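Subtilisin-like serine protease (Fervidobacterium pennivorans, PDB 1R6V) degrades keratin into peptides as a calcium-binding serine protease of the subtilisin family, allowing its bacterium to grow on native feathers. Local coordinates at residues A[110-115]-A[134-139]; A[215-220]-A[372-377]. The protein carries 1 engineered substitution. One frame throughout, in Å; residues are numbered along the deposited sequence.

Contact 1 (A[110-115]-A[134-139]); sequences PDMYKI and ELWGLE
Met112 lies over one face of the Trp136 indole. Its CG is turned anti to the backbone N (chi1 -159°) and sits 3.5 Å from the centroid of the Trp136 five-membered ring, almost on the ring normal, a CH-pi contact. A bend at chi2 then carries the thioether along the same face: SD stays higher, 4.7 Å from that centroid, in a longer Met-aromatic contact, and the methyl CE comes down toward the rim, 3.4 Å from Trp136 CZ2. The next residue, Tyr113, has positive phi and takes the chain round to a different part of the indole. Its CB packs 3.6 Å from Trp136 CE3; the two side chains cross at about a right angle, with ring planes 57° apart. Farther out, Tyr113 CE2 is 3.7 Å from Glu139 CD, whose carboxylate is steeply inclined to the phenol and salt-bridged to Arg125. The phenol OH reaches past it to a water, 2.6 Å from Tyr113 OH, that donates to Glu139 O. Trp136 is anchored too, since NE1 bonds to Val345 O, which helps set the turn of the indole. With an alanine at Trp136, Met112 would probably lose the surface it lies on, Tyr113 CB its neighbour and Val345 O this donor. Arg125 also takes Met112 O, tying both segments together from a third piece of chain. Met-aromatic and CH-pi packing on the indole thus holds a late part of the probable propeptide, still joined to the chain, against the first turn of helix 136-140 in the subtilisin-like peptidase part.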
loop_
_atom_site.group_PDB
_atom_site.type_symbol
_atom_site.label_atom_id
_atom_site.label_comp_id
_atom_site.label_asym_id
_atom_site.label_seq_id
_atom_site.Cartn_x
_atom_site.Cartn_y
_atom_site.Cartn_z
ATOM N N PRO A 110 2.630 34.814 18.637
ATOM C CA PRO A 110 1.464 35.575 19.099
ATOM C C PRO A 110 0.613 36.213 18.000
ATOM O O PRO A 110 -0.529 36.599 18.249
ATOM C CB PRO A 110 2.088 36.621 20.020
ATOM C CG PRO A 110 3.402 36.884 19.374
ATOM C CD PRO A 110 3.874 35.462 19.088
ATOM N N ASP A 111 1.167 36.339 16.794
ATOM C CA ASP A 111 0.418 36.942 15.691
ATOM C C ASP A 111 -0.211 35.913 14.747
ATOM O O ASP A 111 -0.873 36.277 13.774
ATOM C CB ASP A 111 1.328 37.877 14.877
ATOM C CG ASP A 111 0.545 38.796 13.966
ATOM O OD1 ASP A 111 -0.317 39.541 14.489
ATOM O OD2 ASP A 111 0.789 38.788 12.737
ATOM N N MET A 112 -0.019 34.631 15.035
ATOM C CA MET A 112 -0.554 33.572 14.177
ATOM C C MET A 112 -2.075 33.661 13.988
ATOM O O MET A 112 -2.836 33.649 14.959
ATOM C CB MET A 112 -0.179 32.202 14.762
ATOM C CG MET A 112 -0.219 31.030 13.786
ATOM S SD MET A 112 0.975 31.125 12.425
ATOM C CE MET A 112 0.294 29.846 11.337
ATOM N N TYR A 113 -2.502 33.757 12.732
ATOM C CA TYR A 113 -3.922 33.824 12.387
ATOM C C TYR A 113 -4.651 34.922 13.151
ATOM O O TYR A 113 -5.699 34.696 13.760
ATOM C CB TYR A 113 -4.584 32.470 12.662
ATOM C CG TYR A 113 -5.933 32.326 12.020
ATOM C CD1 TYR A 113 -6.125 32.686 10.685
ATOM C CD2 TYR A 113 -7.013 31.801 12.726
ATOM C CE1 TYR A 113 -7.360 32.525 10.063
ATOM C CE2 TYR A 113 -8.254 31.633 12.116
ATOM C CZ TYR A 113 -8.421 31.995 10.783
ATOM O OH TYR A 113 -9.633 31.793 10.149
ATOM N N LYS A 114 -4.076 36.121 13.099
ATOM C CA LYS A 114 -4.617 37.296 13.770
ATOM C C LYS A 114 -4.826 38.411 12.744
ATOM O O LYS A 114 -4.629 38.212 11.542
ATOM C CB LYS A 114 -3.629 37.787 14.835
ATOM C CG LYS A 114 -3.410 36.843 16.004
ATOM C CD LYS A 114 -4.609 36.858 16.936
ATOM C CE LYS A 114 -4.339 36.063 18.202
ATOM N NZ LYS A 114 -5.505 36.133 19.133
ATOM N N ILE A 115 -5.212 39.587 13.230
ATOM C CA ILE A 115 -5.430 40.758 12.378
ATOM C C ILE A 115 -6.223 40.446 11.105
ATOM O O ILE A 115 -5.661 39.982 10.108
ATOM C CB ILE A 115 -4.079 41.391 12.015
ATOM N N GLU A 134 -3.835 30.386 22.271
ATOM C CA GLU A 134 -2.819 29.920 21.346
ATOM C C GLU A 134 -3.279 28.873 20.343
ATOM O O GLU A 134 -2.528 28.526 19.439
ATOM C CB GLU A 134 -1.629 29.390 22.131
ATOM C CG GLU A 134 -0.879 30.520 22.804
ATOM C CD GLU A 134 0.512 30.129 23.176
ATOM O OE1 GLU A 134 0.654 29.392 24.169
ATOM O OE2 GLU A 134 1.452 30.556 22.467
ATOM N N LEU A 135 -4.505 28.385 20.496
ATOM C CA LEU A 135 -5.016 27.354 19.595
ATOM C C LEU A 135 -5.632 27.912 18.314
ATOM O O LEU A 135 -6.837 27.780 18.074
ATOM C CB LEU A 135 -6.034 26.489 20.346
ATOM C CG LEU A 135 -5.443 25.848 21.616
ATOM C CD1 LEU A 135 -6.515 25.025 22.326
ATOM C CD2 LEU A 135 -4.237 24.992 21.249
ATOM N N TRP A 136 -4.790 28.520 17.483
ATOM C CA TRP A 136 -5.254 29.115 16.239
ATOM C C TRP A 136 -5.864 28.095 15.280
ATOM O O TRP A 136 -6.752 28.425 14.489
ATOM C CB TRP A 136 -4.109 29.858 15.538
ATOM C CG TRP A 136 -3.154 28.976 14.787
ATOM C CD1 TRP A 136 -2.024 28.378 15.268
ATOM C CD2 TRP A 136 -3.245 28.617 13.407
ATOM N NE1 TRP A 136 -1.398 27.679 14.269
ATOM C CE2 TRP A 136 -2.129 27.804 13.113
ATOM C CE3 TRP A 136 -4.164 28.908 12.386
ATOM C CZ2 TRP A 136 -1.904 27.274 11.844
ATOM C CZ3 TRP A 136 -3.941 28.380 11.121
ATOM C CH2 TRP A 136 -2.813 27.571 10.860
ATOM N N GLY A 137 -5.393 26.852 15.365
ATOM C CA GLY A 137 -5.909 25.813 14.492
ATOM C C GLY A 137 -7.382 25.538 14.744
ATOM O O GLY A 137 -8.135 25.285 13.808
ATOM N N LEU A 138 -7.804 25.577 16.001
ATOM C CA LEU A 138 -9.212 25.342 16.306
ATOM C C LEU A 138 -10.042 26.479 15.727
ATOM O O LEU A 138 -11.128 26.259 15.186
ATOM C CB LEU A 138 -9.439 25.270 17.812
ATOM C CG LEU A 138 -8.741 24.109 18.520
ATOM C CD1 LEU A 138 -9.152 24.109 19.994
ATOM C CD2 LEU A 138 -9.128 22.782 17.854
ATOM N N GLU A 139 -9.537 27.700 15.840
ATOM C CA GLU A 139 -10.279 28.829 15.286
ATOM C C GLU A 139 -10.389 28.683 13.769
ATOM O O GLU A 139 -11.449 28.908 13.182
ATOM C CB GLU A 139 -9.593 30.162 15.603
ATOM C CG GLU A 139 -10.503 31.347 15.291
ATOM C CD GLU A 139 -9.784 32.691 15.270
ATOM O OE1 GLU A 139 -8.695 32.796 15.865
ATOM O OE2 GLU A 139 -10.326 33.650 14.668
HETATM O O HOH W 1 -11.928 30.788 10.969
#

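Contact 2 (A[215-220]-A[372-377]); sequences KGIVGV and GTYDYY. With CA (calcium ion), chain B.
Tyr374 brings the end of its ring up to the backbone of Gly216, where the packing is tight: OH lies 3.4 Å from Gly216 CA. With CG anti to the carbonyl carbon (chi1 -61°), the ring is sent toward that glycine. A side chain on Gly216 would run into the phenol oxygen, and its positive phi suits the residue as well. Farther back along the ring the fit is looser, with Ile217 CG2 4.1 Å from Tyr374 CE2 and the isoleucine and tyrosine running alongside one another, pointing opposite ways. Tyr374 OH is hydrogen-bonded to Asp171 OD2, while Asp171 OD1 binds calcium, making Tyr374 a second-shell residue of the metal site. This is a calcium-binding loop of the subtilase fold: Lys215 O and Ile217 O each bind the ion at 2.3 Å, flanking Gly216, and Glu129, Asp171, Lys211 and Asp213 complete the six ligands. Two carbonyls of one short loop thus turn inward on the cation, whereas the outer side is quite different. There the Lys215 side chain leads away from the tyrosine, through an exposed position, and its NZ bonds to Thr369 OG1.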
loop_
_atom_site.group_PDB
_atom_site.type_symbol
_atom_site.label_atom_id
_atom_site.label_comp_id
_atom_site.label_asym_id
_atom_site.label_seq_id
_atom_site.Cartn_x
_atom_site.Cartn_y
_atom_site.Cartn_z
ATOM N N LYS A 215 -7.818 23.637 31.882
ATOM C CA LYS A 215 -6.356 23.671 31.925
ATOM C C LYS A 215 -5.714 23.257 30.601
ATOM O O LYS A 215 -6.327 22.569 29.805
ATOM C CB LYS A 215 -5.858 22.720 33.011
ATOM C CG LYS A 215 -6.469 22.964 34.389
ATOM C CD LYS A 215 -5.872 24.207 35.029
ATOM C CE LYS A 215 -6.290 24.359 36.486
ATOM N NZ LYS A 215 -5.548 25.467 37.146
ATOM N N GLY A 216 -4.471 23.676 30.387
ATOM C CA GLY A 216 -3.758 23.313 29.167
ATOM C C GLY A 216 -4.520 23.624 27.891
ATOM O O GLY A 216 -5.066 24.719 27.746
ATOM N N ILE A 217 -4.555 22.675 26.957
ATOM C CA ILE A 217 -5.269 22.881 25.701
ATOM C C ILE A 217 -6.519 22.005 25.664
ATOM O O ILE A 217 -6.906 21.418 26.669
ATOM C CB ILE A 217 -4.373 22.551 24.471
ATOM C CG1 ILE A 217 -3.997 21.063 24.453
ATOM C CG2 ILE A 217 -3.069 23.352 24.552
ATOM C CD1 ILE A 217 -3.778 20.512 23.031
ATOM N N VAL A 218 -7.176 21.949 24.515
ATOM C CA VAL A 218 -8.351 21.097 24.383
ATOM C C VAL A 218 -8.301 20.591 22.945
ATOM O O VAL A 218 -7.805 21.286 22.059
ATOM C CB VAL A 218 -9.671 21.875 24.680
ATOM C CG1 VAL A 218 -9.786 23.092 23.784
ATOM C CG2 VAL A 218 -10.888 20.940 24.510
ATOM N N GLY A 219 -8.749 19.358 22.729
ATOM C CA GLY A 219 -8.717 18.787 21.395
ATOM C C GLY A 219 -9.888 19.219 20.534
ATOM O O GLY A 219 -10.805 19.877 21.008
ATOM N N VAL A 220 -9.820 18.877 19.257
ATOM C CA VAL A 220 -10.882 19.175 18.303
ATOM C C VAL A 220 -12.152 18.424 18.724
ATOM O O VAL A 220 -13.270 18.930 18.583
ATOM C CB VAL A 220 -10.484 18.697 16.894
ATOM C CG1 VAL A 220 -11.661 18.811 15.956
ATOM C CG2 VAL A 220 -9.292 19.525 16.376
ATOM N N GLY A 372 1.618 19.929 33.287
ATOM C CA GLY A 372 1.891 19.219 32.046
ATOM C C GLY A 372 2.917 19.877 31.129
ATOM O O GLY A 372 3.212 21.066 31.256
ATOM N N THR A 373 3.449 19.088 30.197
ATOM C CA THR A 373 4.445 19.555 29.231
ATOM C C THR A 373 3.824 19.725 27.854
ATOM O O THR A 373 3.048 18.885 27.416
ATOM C CB THR A 373 5.604 18.563 29.132
ATOM O OG1 THR A 373 5.077 17.226 29.043
ATOM C CG2 THR A 373 6.496 18.669 30.383
ATOM N N TYR A 374 4.185 20.807 27.173
ATOM C CA TYR A 374 3.630 21.107 25.855
ATOM C C TYR A 374 4.709 21.612 24.929
ATOM O O TYR A 374 5.767 22.034 25.379
ATOM C CB TYR A 374 2.583 22.221 25.970
ATOM C CG TYR A 374 1.416 21.868 26.848
ATOM C CD1 TYR A 374 1.511 21.931 28.238
ATOM C CD2 TYR A 374 0.227 21.406 26.281
ATOM C CE1 TYR A 374 0.454 21.530 29.043
ATOM C CE2 TYR A 374 -0.831 21.004 27.068
ATOM C CZ TYR A 374 -0.715 21.060 28.447
ATOM O OH TYR A 374 -1.756 20.618 29.218
ATOM N N ASP A 375 4.434 21.573 23.632
ATOM C CA ASP A 375 5.381 22.110 22.663
ATOM C C ASP A 375 4.643 22.463 21.392
ATOM O O ASP A 375 3.540 21.962 21.127
ATOM C CB ASP A 375 6.522 21.123 22.338
ATOM C CG ASP A 375 7.842 21.841 22.047
ATOM O OD1 ASP A 375 7.796 23.069 21.789
ATOM O OD2 ASP A 375 8.914 21.178 22.074
ATOM N N TYR A 376 5.266 23.328 20.608
ATOM C CA TYR A 376 4.714 23.785 19.339
ATOM C C TYR A 376 5.410 23.039 18.201
ATOM O O TYR A 376 6.628 23.110 18.064
ATOM C CB TYR A 376 4.951 25.291 19.144
ATOM C CG TYR A 376 4.395 26.173 20.236
ATOM C CD1 TYR A 376 5.093 26.339 21.424
ATOM C CD2 TYR A 376 3.181 26.841 20.082
ATOM C CE1 TYR A 376 4.612 27.142 22.436
ATOM C CE2 TYR A 376 2.682 27.660 21.110
ATOM C CZ TYR A 376 3.415 27.796 22.279
ATOM O OH TYR A 376 2.962 28.569 23.320
ATOM N N TYR A 377 4.629 22.349 17.378
ATOM C CA TYR A 377 5.170 21.593 16.258
ATOM C C TYR A 377 4.617 22.086 14.925
ATOM O O TYR A 377 3.600 22.786 14.863
ATOM C CB TYR A 377 4.800 20.106 16.371
ATOM C CG TYR A 377 5.509 19.313 17.446
ATOM C CD1 TYR A 377 6.521 19.875 18.223
ATOM C CD2 TYR A 377 5.178 17.977 17.657
ATOM C CE1 TYR A 377 7.197 19.120 19.193
ATOM C CE2 TYR A 377 5.834 17.214 18.619
ATOM C CZ TYR A 377 6.841 17.785 19.385
ATOM O OH TYR A 377 7.487 17.029 20.348
HETATM CA CA CA B . -7.500 20.860 28.866
#

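Both contacts are buried locally yet lie far from the middle of the chain, their centres about 36 and 33 Å from its centre, and exposed Lys215 marks the margin of contact 2. Contact 1 is much the broader, joining the probable propeptide to the peptidase part, while contact 2 joins two distant parts of the latter. Strand 347-350 is common ground, touched by Trp136 of the first and by Tyr374 and Ile217 of the second. Their chemistry differs: sulfur, methyl and aromatic surfaces in 110-115 with 134-139, against backbone carbonyls, a metal and a phenol in 215-220 with 372-377. They also meet directly, through a probable hydrogen bond of 2.6 Å between Glu134 OE1 and Tyr376 OH.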